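Local structure of alpha-catenin-like protein hmp-1 (Caenorhabditis elegans, 5H5M) at residues I119-L124 / G285-R289; Q192-A197 / N212-Y216; V294-D299 / V310-V314. The protein links the cadherin-catenin complex of adherens junctions to actin filaments, serving cell migration and shape change in the embryo, with this chain forming its central M domain. All coordinates share one frame; numbering follows the deposited sequence.

Contact 1: residues I119-L124 / G285-R289; sequences ISDAFL and GRALR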
loop_
_atom_site.group_PDB
_atom_site.type_symbol
_atom_site.label_atom_id
_atom_site.label_comp_id
_atom_site.label_asym_id
_atom_site.label_seq_id
_atom_site.Cartn_x
_atom_site.Cartn_y
_atom_site.Cartn_z
ATOM N N ILE A 119 1.088 0.653 1.868
ATOM C CA ILE A 119 0.590 1.948 1.407
ATOM C C ILE A 119 -0.918 1.904 1.181
ATOM O O ILE A 119 -1.638 2.852 1.513
ATOM C CB ILE A 119 1.293 2.391 0.108
ATOM C CG1 ILE A 119 2.789 2.596 0.365
ATOM C CG2 ILE A 119 0.671 3.668 -0.442
ATOM C CD1 ILE A 119 3.561 3.075 -0.842
ATOM N N SER A 120 -1.391 0.790 0.628
ATOM C CA SER A 120 -2.815 0.597 0.381
ATOM C C SER A 120 -3.610 0.663 1.684
ATOM O O SER A 120 -4.626 1.353 1.759
ATOM C CB SER A 120 -3.060 -0.739 -0.330
ATOM O OG SER A 120 -4.440 -0.955 -0.579
ATOM N N ASP A 121 -3.139 -0.044 2.710
ATOM C CA ASP A 121 -3.811 -0.062 4.009
ATOM C C ASP A 121 -3.711 1.272 4.748
ATOM O O ASP A 121 -4.710 1.798 5.238
ATOM C CB ASP A 121 -3.234 -1.168 4.905
ATOM C CG ASP A 121 -3.544 -2.565 4.392
ATOM O OD1 ASP A 121 -4.504 -2.719 3.610
ATOM O OD2 ASP A 121 -2.826 -3.514 4.779
ATOM N N ALA A 122 -2.501 1.813 4.824
ATOM C CA ALA A 122 -2.221 2.939 5.710
ATOM C C ALA A 122 -2.819 4.258 5.230
ATOM O O ALA A 122 -3.119 5.134 6.040
ATOM C CB ALA A 122 -0.718 3.090 5.895
ATOM N N PHE A 123 -3.000 4.397 3.920
ATOM C CA PHE A 123 -3.399 5.679 3.347
ATOM C C PHE A 123 -4.784 5.659 2.705
ATOM O O PHE A 123 -5.140 6.580 1.969
ATOM C CB PHE A 123 -2.354 6.141 2.323
ATOM C CG PHE A 123 -1.032 6.504 2.942
ATOM C CD1 PHE A 123 -0.102 5.520 3.253
ATOM C CD2 PHE A 123 -0.728 7.825 3.237
ATOM C CE1 PHE A 123 1.111 5.847 3.841
ATOM C CE2 PHE A 123 0.483 8.161 3.824
ATOM C CZ PHE A 123 1.404 7.170 4.129
ATOM N N LEU A 124 -5.573 4.627 2.991
ATOM C CA LEU A 124 -6.923 4.554 2.436
ATOM C C LEU A 124 -7.848 5.590 3.073
ATOM O O LEU A 124 -8.881 5.931 2.503
ATOM C CB LEU A 124 -7.510 3.141 2.588
ATOM C CG LEU A 124 -7.964 2.531 3.921
ATOM C CD1 LEU A 124 -9.360 2.990 4.324
ATOM C CD2 LEU A 124 -7.934 1.011 3.818
ATOM N N GLY A 285 -12.622 3.861 0.906
ATOM C CA GLY A 285 -11.358 4.564 0.995
ATOM C C GLY A 285 -10.385 4.186 -0.106
ATOM O O GLY A 285 -9.780 5.055 -0.733
ATOM N N ARG A 286 -10.237 2.886 -0.342
ATOM C CA ARG A 286 -9.339 2.390 -1.380
ATOM C C ARG A 286 -9.801 2.821 -2.769
ATOM O O ARG A 286 -8.990 3.212 -3.612
ATOM C CB ARG A 286 -9.236 0.865 -1.322
ATOM C CG ARG A 286 -8.627 0.305 -0.044
ATOM C CD ARG A 286 -8.321 -1.178 -0.212
ATOM N NE ARG A 286 -8.483 -1.935 1.026
ATOM C CZ ARG A 286 -7.528 -2.105 1.936
ATOM N NH1 ARG A 286 -6.330 -1.559 1.760
ATOM N NH2 ARG A 286 -7.773 -2.815 3.027
ATOM N N ALA A 287 -11.107 2.743 -3.001
ATOM C CA ALA A 287 -11.690 3.122 -4.281
ATOM C C ALA A 287 -11.436 4.592 -4.584
ATOM O O ALA A 287 -11.130 4.958 -5.720
ATOM C CB ALA A 287 -13.190 2.828 -4.296
ATOM N N LEU A 288 -11.559 5.435 -3.565
ATOM C CA LEU A 288 -11.339 6.864 -3.740
ATOM C C LEU A 288 -9.856 7.168 -3.957
ATOM O O LEU A 288 -9.504 8.098 -4.689
ATOM C CB LEU A 288 -11.885 7.643 -2.542
ATOM C CG LEU A 288 -13.415 7.745 -2.498
ATOM C CD1 LEU A 288 -13.897 8.506 -1.266
ATOM C CD2 LEU A 288 -13.939 8.395 -3.772
ATOM N N ARG A 289 -8.989 6.383 -3.324
ATOM C CA ARG A 289 -7.551 6.505 -3.552
ATOM C C ARG A 289 -7.207 6.158 -5.000
ATOM O O ARG A 289 -6.384 6.825 -5.627
ATOM C CB ARG A 289 -6.775 5.610 -2.584
ATOM C CG ARG A 289 -6.586 6.217 -1.206
ATOM C CD ARG A 289 -5.491 7.283 -1.229
ATOM N NE ARG A 289 -4.164 6.677 -1.329
ATOM C CZ ARG A 289 -3.138 7.212 -1.984
ATOM N NH1 ARG A 289 -3.272 8.372 -2.616
ATOM N NH2 ARG A 289 -1.976 6.577 -2.017
HETATM O O HOH W 1 -3.307 4.243 -0.335
#

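Contact 2: residues Q192-A197 / N212-Y216; sequences QVAQAA and NMETY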
loop_
_atom_site.group_PDB
_atom_site.type_symbol
_atom_site.label_atom_id
_atom_site.label_comp_id
_atom_site.label_asym_id
_atom_site.label_seq_id
_atom_site.Cartn_x
_atom_site.Cartn_y
_atom_site.Cartn_z
ATOM N N GLN A 192 1.652 16.142 19.439
ATOM C CA GLN A 192 1.273 17.519 19.728
ATOM C C GLN A 192 -0.145 17.790 19.246
ATOM O O GLN A 192 -0.905 18.501 19.905
ATOM C CB GLN A 192 2.256 18.494 19.077
ATOM C CG GLN A 192 3.699 18.270 19.492
ATOM C CD GLN A 192 4.670 19.166 18.743
ATOM O OE1 GLN A 192 4.277 19.927 17.860
ATOM N NE2 GLN A 192 5.947 19.076 19.093
ATOM N N VAL A 193 -0.492 17.221 18.094
ATOM C CA VAL A 193 -1.851 17.309 17.570
ATOM C C VAL A 193 -2.826 16.670 18.551
ATOM O O VAL A 193 -3.883 17.227 18.844
ATOM C CB VAL A 193 -1.983 16.625 16.193
ATOM C CG1 VAL A 193 -3.445 16.563 15.761
ATOM C CG2 VAL A 193 -1.151 17.353 15.154
ATOM N N ALA A 194 -2.455 15.502 19.069
ATOM C CA ALA A 194 -3.270 14.802 20.057
ATOM C C ALA A 194 -3.509 15.666 21.293
ATOM O O ALA A 194 -4.645 15.828 21.733
ATOM C CB ALA A 194 -2.616 13.486 20.450
ATOM N N GLN A 195 -2.434 16.226 21.838
ATOM C CA GLN A 195 -2.521 17.065 23.030
ATOM C C GLN A 195 -3.345 18.331 22.802
ATOM O O GLN A 195 -4.034 18.796 23.709
ATOM C CB GLN A 195 -1.119 17.441 23.520
ATOM C CG GLN A 195 -0.333 16.268 24.079
ATOM C CD GLN A 195 -1.069 15.553 25.198
ATOM O OE1 GLN A 195 -1.679 16.184 26.062
ATOM N NE2 GLN A 195 -1.019 14.227 25.185
ATOM N N ALA A 196 -3.269 18.887 21.595
ATOM C CA ALA A 196 -4.058 20.066 21.246
ATOM C C ALA A 196 -5.553 19.767 21.344
ATOM O O ALA A 196 -6.347 20.632 21.716
ATOM C CB ALA A 196 -3.707 20.550 19.849
ATOM N N ALA A 197 -5.925 18.536 21.009
ATOM C CA ALA A 197 -7.317 18.106 21.078
ATOM C C ALA A 197 -7.744 17.890 22.524
ATOM O O ALA A 197 -8.871 18.204 22.900
ATOM C CB ALA A 197 -7.523 16.837 20.265
ATOM N N ASN A 212 -6.258 26.987 18.121
ATOM C CA ASN A 212 -5.043 26.199 18.286
ATOM C C ASN A 212 -5.200 24.802 17.702
ATOM O O ASN A 212 -4.264 24.261 17.119
ATOM C CB ASN A 212 -4.644 26.109 19.760
ATOM C CG ASN A 212 -3.434 25.214 19.981
ATOM O OD1 ASN A 212 -2.291 25.636 19.795
ATOM N ND2 ASN A 212 -3.682 23.974 20.383
ATOM N N MET A 213 -6.385 24.220 17.857
ATOM C CA MET A 213 -6.659 22.921 17.256
ATOM C C MET A 213 -6.593 23.016 15.741
ATOM O O MET A 213 -6.001 22.165 15.080
ATOM C CB MET A 213 -8.031 22.384 17.676
ATOM C CG MET A 213 -8.279 20.963 17.184
ATOM S SD MET A 213 -7.185 19.784 18.007
ATOM C CE MET A 213 -6.815 18.634 16.692
ATOM N N GLU A 214 -7.200 24.067 15.199
ATOM C CA GLU A 214 -7.286 24.241 13.756
ATOM C C GLU A 214 -5.916 24.503 13.143
ATOM O O GLU A 214 -5.637 24.070 12.024
ATOM C CB GLU A 214 -8.253 25.379 13.414
ATOM C CG GLU A 214 -9.088 25.135 12.157
ATOM C CD GLU A 214 -10.156 24.064 12.344
ATOM O OE1 GLU A 214 -10.256 23.481 13.448
ATOM O OE2 GLU A 214 -10.904 23.804 11.379
ATOM N N THR A 215 -5.063 25.210 13.878
ATOM C CA THR A 215 -3.695 25.445 13.433
ATOM C C THR A 215 -2.948 24.117 13.296
ATOM O O THR A 215 -2.268 23.872 12.297
ATOM C CB THR A 215 -2.940 26.378 14.403
ATOM O OG1 THR A 215 -3.485 27.699 14.310
ATOM C CG2 THR A 215 -1.455 26.428 14.062
ATOM N N TYR A 216 -3.092 23.259 14.302
ATOM C CA TYR A 216 -2.471 21.938 14.282
ATOM C C TYR A 216 -3.097 21.033 13.235
ATOM O O TYR A 216 -2.399 20.260 12.575
ATOM C CB TYR A 216 -2.562 21.281 15.663
ATOM C CG TYR A 216 -1.423 21.677 16.565
ATOM C CD1 TYR A 216 -0.237 20.959 16.570
ATOM C CD2 TYR A 216 -1.521 22.789 17.392
ATOM C CE1 TYR A 216 0.816 21.325 17.385
ATOM C CE2 TYR A 216 -0.474 23.166 18.209
ATOM C CZ TYR A 216 0.692 22.429 18.200
ATOM O OH TYR A 216 1.738 22.797 19.010
HETATM O O HOH W 2 -6.092 23.377 21.626
#

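Contact 3: residues V294-D299 / V310-V314; sequences VDAEMD and VKQAV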
loop_
_atom_site.group_PDB
_atom_site.type_symbol
_atom_site.label_atom_id
_atom_site.label_comp_id
_atom_site.label_asym_id
_atom_site.label_seq_id
_atom_site.Cartn_x
_atom_site.Cartn_y
_atom_site.Cartn_z
ATOM N N VAL A 294 -5.236 7.803 -10.269
ATOM C CA VAL A 294 -5.379 7.673 -11.715
ATOM C C VAL A 294 -5.680 9.029 -12.355
ATOM O O VAL A 294 -5.151 9.345 -13.424
ATOM C CB VAL A 294 -6.476 6.658 -12.092
ATOM C CG1 VAL A 294 -6.613 6.570 -13.592
ATOM C CG2 VAL A 294 -6.146 5.286 -11.525
ATOM N N ASP A 295 -6.516 9.827 -11.697
ATOM C CA ASP A 295 -6.810 11.183 -12.162
ATOM C C ASP A 295 -5.545 12.036 -12.252
ATOM O O ASP A 295 -5.329 12.744 -13.239
ATOM C CB ASP A 295 -7.829 11.864 -11.241
ATOM C CG ASP A 295 -9.261 11.664 -11.704
ATOM O OD1 ASP A 295 -10.179 12.225 -11.069
ATOM O OD2 ASP A 295 -9.469 10.955 -12.710
ATOM N N ALA A 296 -4.713 11.967 -11.218
ATOM C CA ALA A 296 -3.458 12.711 -11.203
ATOM C C ALA A 296 -2.529 12.242 -12.322
ATOM O O ALA A 296 -1.892 13.056 -12.986
ATOM C CB ALA A 296 -2.772 12.574 -9.848
ATOM N N GLU A 297 -2.469 10.930 -12.531
ATOM C CA GLU A 297 -1.629 10.348 -13.578
ATOM C C GLU A 297 -2.010 10.857 -14.966
ATOM O O GLU A 297 -1.146 11.122 -15.798
ATOM C CB GLU A 297 -1.718 8.821 -13.542
ATOM C CG GLU A 297 -0.780 8.116 -14.510
ATOM C CD GLU A 297 0.586 7.828 -13.908
ATOM O OE1 GLU A 297 0.827 8.230 -12.749
ATOM O OE2 GLU A 297 1.414 7.190 -14.595
ATOM N N MET A 298 -3.309 10.997 -15.206
ATOM C CA MET A 298 -3.811 11.469 -16.493
ATOM C C MET A 298 -3.613 12.973 -16.686
ATOM O O MET A 298 -3.301 13.423 -17.788
ATOM C CB MET A 298 -5.292 11.113 -16.642
ATOM C CG MET A 298 -5.592 9.609 -16.652
ATOM S SD MET A 298 -4.846 8.689 -18.023
ATOM C CE MET A 298 -3.322 8.107 -17.280
ATOM N N ASP A 299 -3.799 13.746 -15.617
ATOM C CA ASP A 299 -3.654 15.201 -15.689
ATOM C C ASP A 299 -2.224 15.626 -16.016
ATOM O O ASP A 299 -2.002 16.690 -16.592
ATOM C CB ASP A 299 -4.098 15.854 -14.375
ATOM C CG ASP A 299 -5.606 15.852 -14.203
ATOM O OD1 ASP A 299 -6.322 15.722 -15.219
ATOM O OD2 ASP A 299 -6.076 15.982 -13.053
ATOM N N VAL A 310 -10.110 7.541 -19.878
ATOM C CA VAL A 310 -9.721 7.015 -18.577
ATOM C C VAL A 310 -10.359 7.817 -17.441
ATOM O O VAL A 310 -10.878 7.242 -16.486
ATOM C CB VAL A 310 -8.186 7.012 -18.415
ATOM C CG1 VAL A 310 -7.799 6.708 -16.982
ATOM C CG2 VAL A 310 -7.554 6.006 -19.370
ATOM N N LYS A 311 -10.332 9.142 -17.552
ATOM C CA LYS A 311 -10.952 10.005 -16.548
ATOM C C LYS A 311 -12.460 9.768 -16.480
ATOM O O LYS A 311 -13.068 9.890 -15.415
ATOM C CB LYS A 311 -10.661 11.480 -16.842
ATOM C CG LYS A 311 -9.186 11.852 -16.732
ATOM C CD LYS A 311 -8.905 12.788 -15.569
ATOM C CE LYS A 311 -9.470 14.170 -15.821
ATOM N NZ LYS A 311 -9.043 15.139 -14.774
ATOM N N GLN A 312 -13.053 9.424 -17.618
ATOM C CA GLN A 312 -14.473 9.099 -17.672
ATOM C C GLN A 312 -14.778 7.839 -16.859
ATOM O O GLN A 312 -15.755 7.792 -16.109
ATOM C CB GLN A 312 -14.924 8.911 -19.120
ATOM C CG GLN A 312 -16.403 8.600 -19.267
ATOM C CD GLN A 312 -17.282 9.729 -18.770
ATOM O OE1 GLN A 312 -17.150 10.873 -19.208
ATOM N NE2 GLN A 312 -18.185 9.415 -17.847
ATOM N N ALA A 313 -13.938 6.822 -17.013
ATOM C CA ALA A 313 -14.097 5.582 -16.265
ATOM C C ALA A 313 -13.922 5.833 -14.770
ATOM O O ALA A 313 -14.638 5.261 -13.944
ATOM C CB ALA A 313 -13.107 4.535 -16.754
ATOM N N VAL A 314 -12.971 6.699 -14.433
ATOM C CA VAL A 314 -12.731 7.085 -13.045
ATOM C C VAL A 314 -13.932 7.828 -12.466
ATOM O O VAL A 314 -14.336 7.591 -11.326
ATOM C CB VAL A 314 -11.477 7.969 -12.920
ATOM C CG1 VAL A 314 -11.379 8.572 -11.525
ATOM C CG2 VAL A 314 -10.228 7.164 -13.255
HETATM O O HOH W 3 -12.199 11.577 -13.220
#

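Contact 1: residues I119-L124 / G285-R289
Arg286 reaches across to Asp121 and Leu124, its guanidinium held at the edge by the carboxylate and covered over the centre of one face by the leucine methyl CD2. NH1 donates to Asp121 OD1 at 2.8 Å, with an N-H...O angle of 155°, and the oxygen lies close to the guanidinium plane. That oxygen offers the lone pair facing away from OD2. The two planar groups are turned 64° against each other, and both nitrogens go to the one oxygen: NH2 reaches OD1 only weakly, at 3.3 Å. The other carboxylate oxygen is taken by Arg55, while Arg286 NE turns to Asp251 on helix 237-260. Ser120 OG approaches NH1 at the guanidinium edge and is hydrogen-bonded to His247. The buried arginine is thus placed between two acids, which probably keep it charged.

Leu124 reaches its place with CG between its own backbone N and carbonyl carbon (chi1 72°), which brings CD2 to 3.7 Å from Arg286 CZ. Its carbonyl O meets Gly285 CA at 3.2 Å, an approach probably made possible by the lack of a side chain at the glycine.

Arg289 comes in on the other side of Leu124 and, its chain bent at chi2 and chi3, lays CD 3.3 Å from Phe123 O. Its NE donates to a water, 2.8 Å away, which in turn donates to Ile119 O in the last helical turn. NH2 pairs with Asp232 of helix 207-233, the helix against which the Phe123 ring rests.

Charged side chains here join the end of helix 92-122 to helix 276-300, in a bundle much later in the chain, consistent with the inter-bundle interfaces of the alpha-catenin M domain.

Contact 2: residues Q192-A197 / N212-Y216
Asn212 starts the second half of an antiparallel helix pair within a four-helix bundle, where helices 173-202 and 207-233 follow each other in a helical hairpin. The short segments cross at -158° with their axes 9.2 Å apart, the small Ala196 and Ala197 lying on the facing side. The Asn212 amide lies beside Ala196, ND2 being 3.5 Å from CB, and a water accepts from ND2 and donates to Ala196 O.

Met213 leaves with CG opposite its backbone N (chi1 -174°) and then bends back toward the partner helix. SD settles 3.7 Å from Ala197 CB, and CE reaches toward Val193 CG1 in the bundle interior, where Leu130 and Ile134 of helix 128-137 also touch the methionine.

Tyr216 closes the segment, its CB directed toward the other helix. Val193 CG2 meets the ring at its edge, 4.0 Å from CD1, and Ala196 CB lies 4.0 Å from CD2. Replacing the tyrosine by an alanine would probably open a gap between Val193, Ala196 and the aliphatic part of Gln192. On the solvent side, Gln192 CB touches Tyr216 CE1 at 3.6 Å, with the amide plane 83° from the ring plane.

Contact 3: residues V294-D299 / V310-V314
This is a hydrophobic helix-helix seam with a charged outer border, formed where helix 276-300 turns back into helix 305-339 and seen close to that turn. The two short segments run antiparallel, at 162° between their directions, with axes 9.8 Å apart.

On the inner side, Val294, Met298, Val310 and Val314 interlock. Val294 CG1, opposite its backbone N (chi1 179°), fits between two valines of the other helix, 3.6 Å from Val310 CG1 and 3.7 Å from Val314 CG2. Met298 passes across Val310 at about a right angle. Its CG is 3.7 Å from Val310 CG1, and the bend at chi2 carries SD along the same valine instead of outward.

These residues face the interior of a four-helix bundle, the building unit of the vinculin/alpha-catenin family. Helix 345-374 completes this part of the core, with Ile369 against Val294 and both Ala372 and Leu373 against Val310, while Leu241 of helix 237-260 also reaches Val294.

Lys311 lies along the outer side. Bent at chi2 and chi3, its chain runs over the CB of Met298 and past the Asp295 carboxylate, whose OD2 lies 3.4 Å from Lys311 CD. The ammonium continues to Asp299, where NZ donates to OD1 at 2.8 Å on the lone pair that faces the other carboxylate oxygen. Asp295 is not a direct partner of this ammonium, since OD2 stays 4.7 Å from NZ; its negative charge would still favour the lysine's positive one. The same OD2 rests against Val314 CG1 at 3.3 Å, and a water lies within hydrogen-bonding distance of both OD2 and the backbone carbonyl O of Lys311.

In the fold
Helix 276-300 joins contacts 1 and 3: residues 285-289 meet the end of helix 92-122, and residues 294-299, farther along, pack on helix 305-339. The centres of these two contacts are about 17 Å apart and their nearest atoms about 5 Å. Contact 2 is nested in the chain between the two halves of contact 1, with centres about 25 Å apart, and helix 207-233 connects them, carrying residues 212-216 and also Asp232, the partner of Arg289. Contacts 2 and 3, about 35 Å apart between centres, are both pairings of consecutive antiparallel helices, whereas contact 1 brings together parts of the chain 161 residues apart.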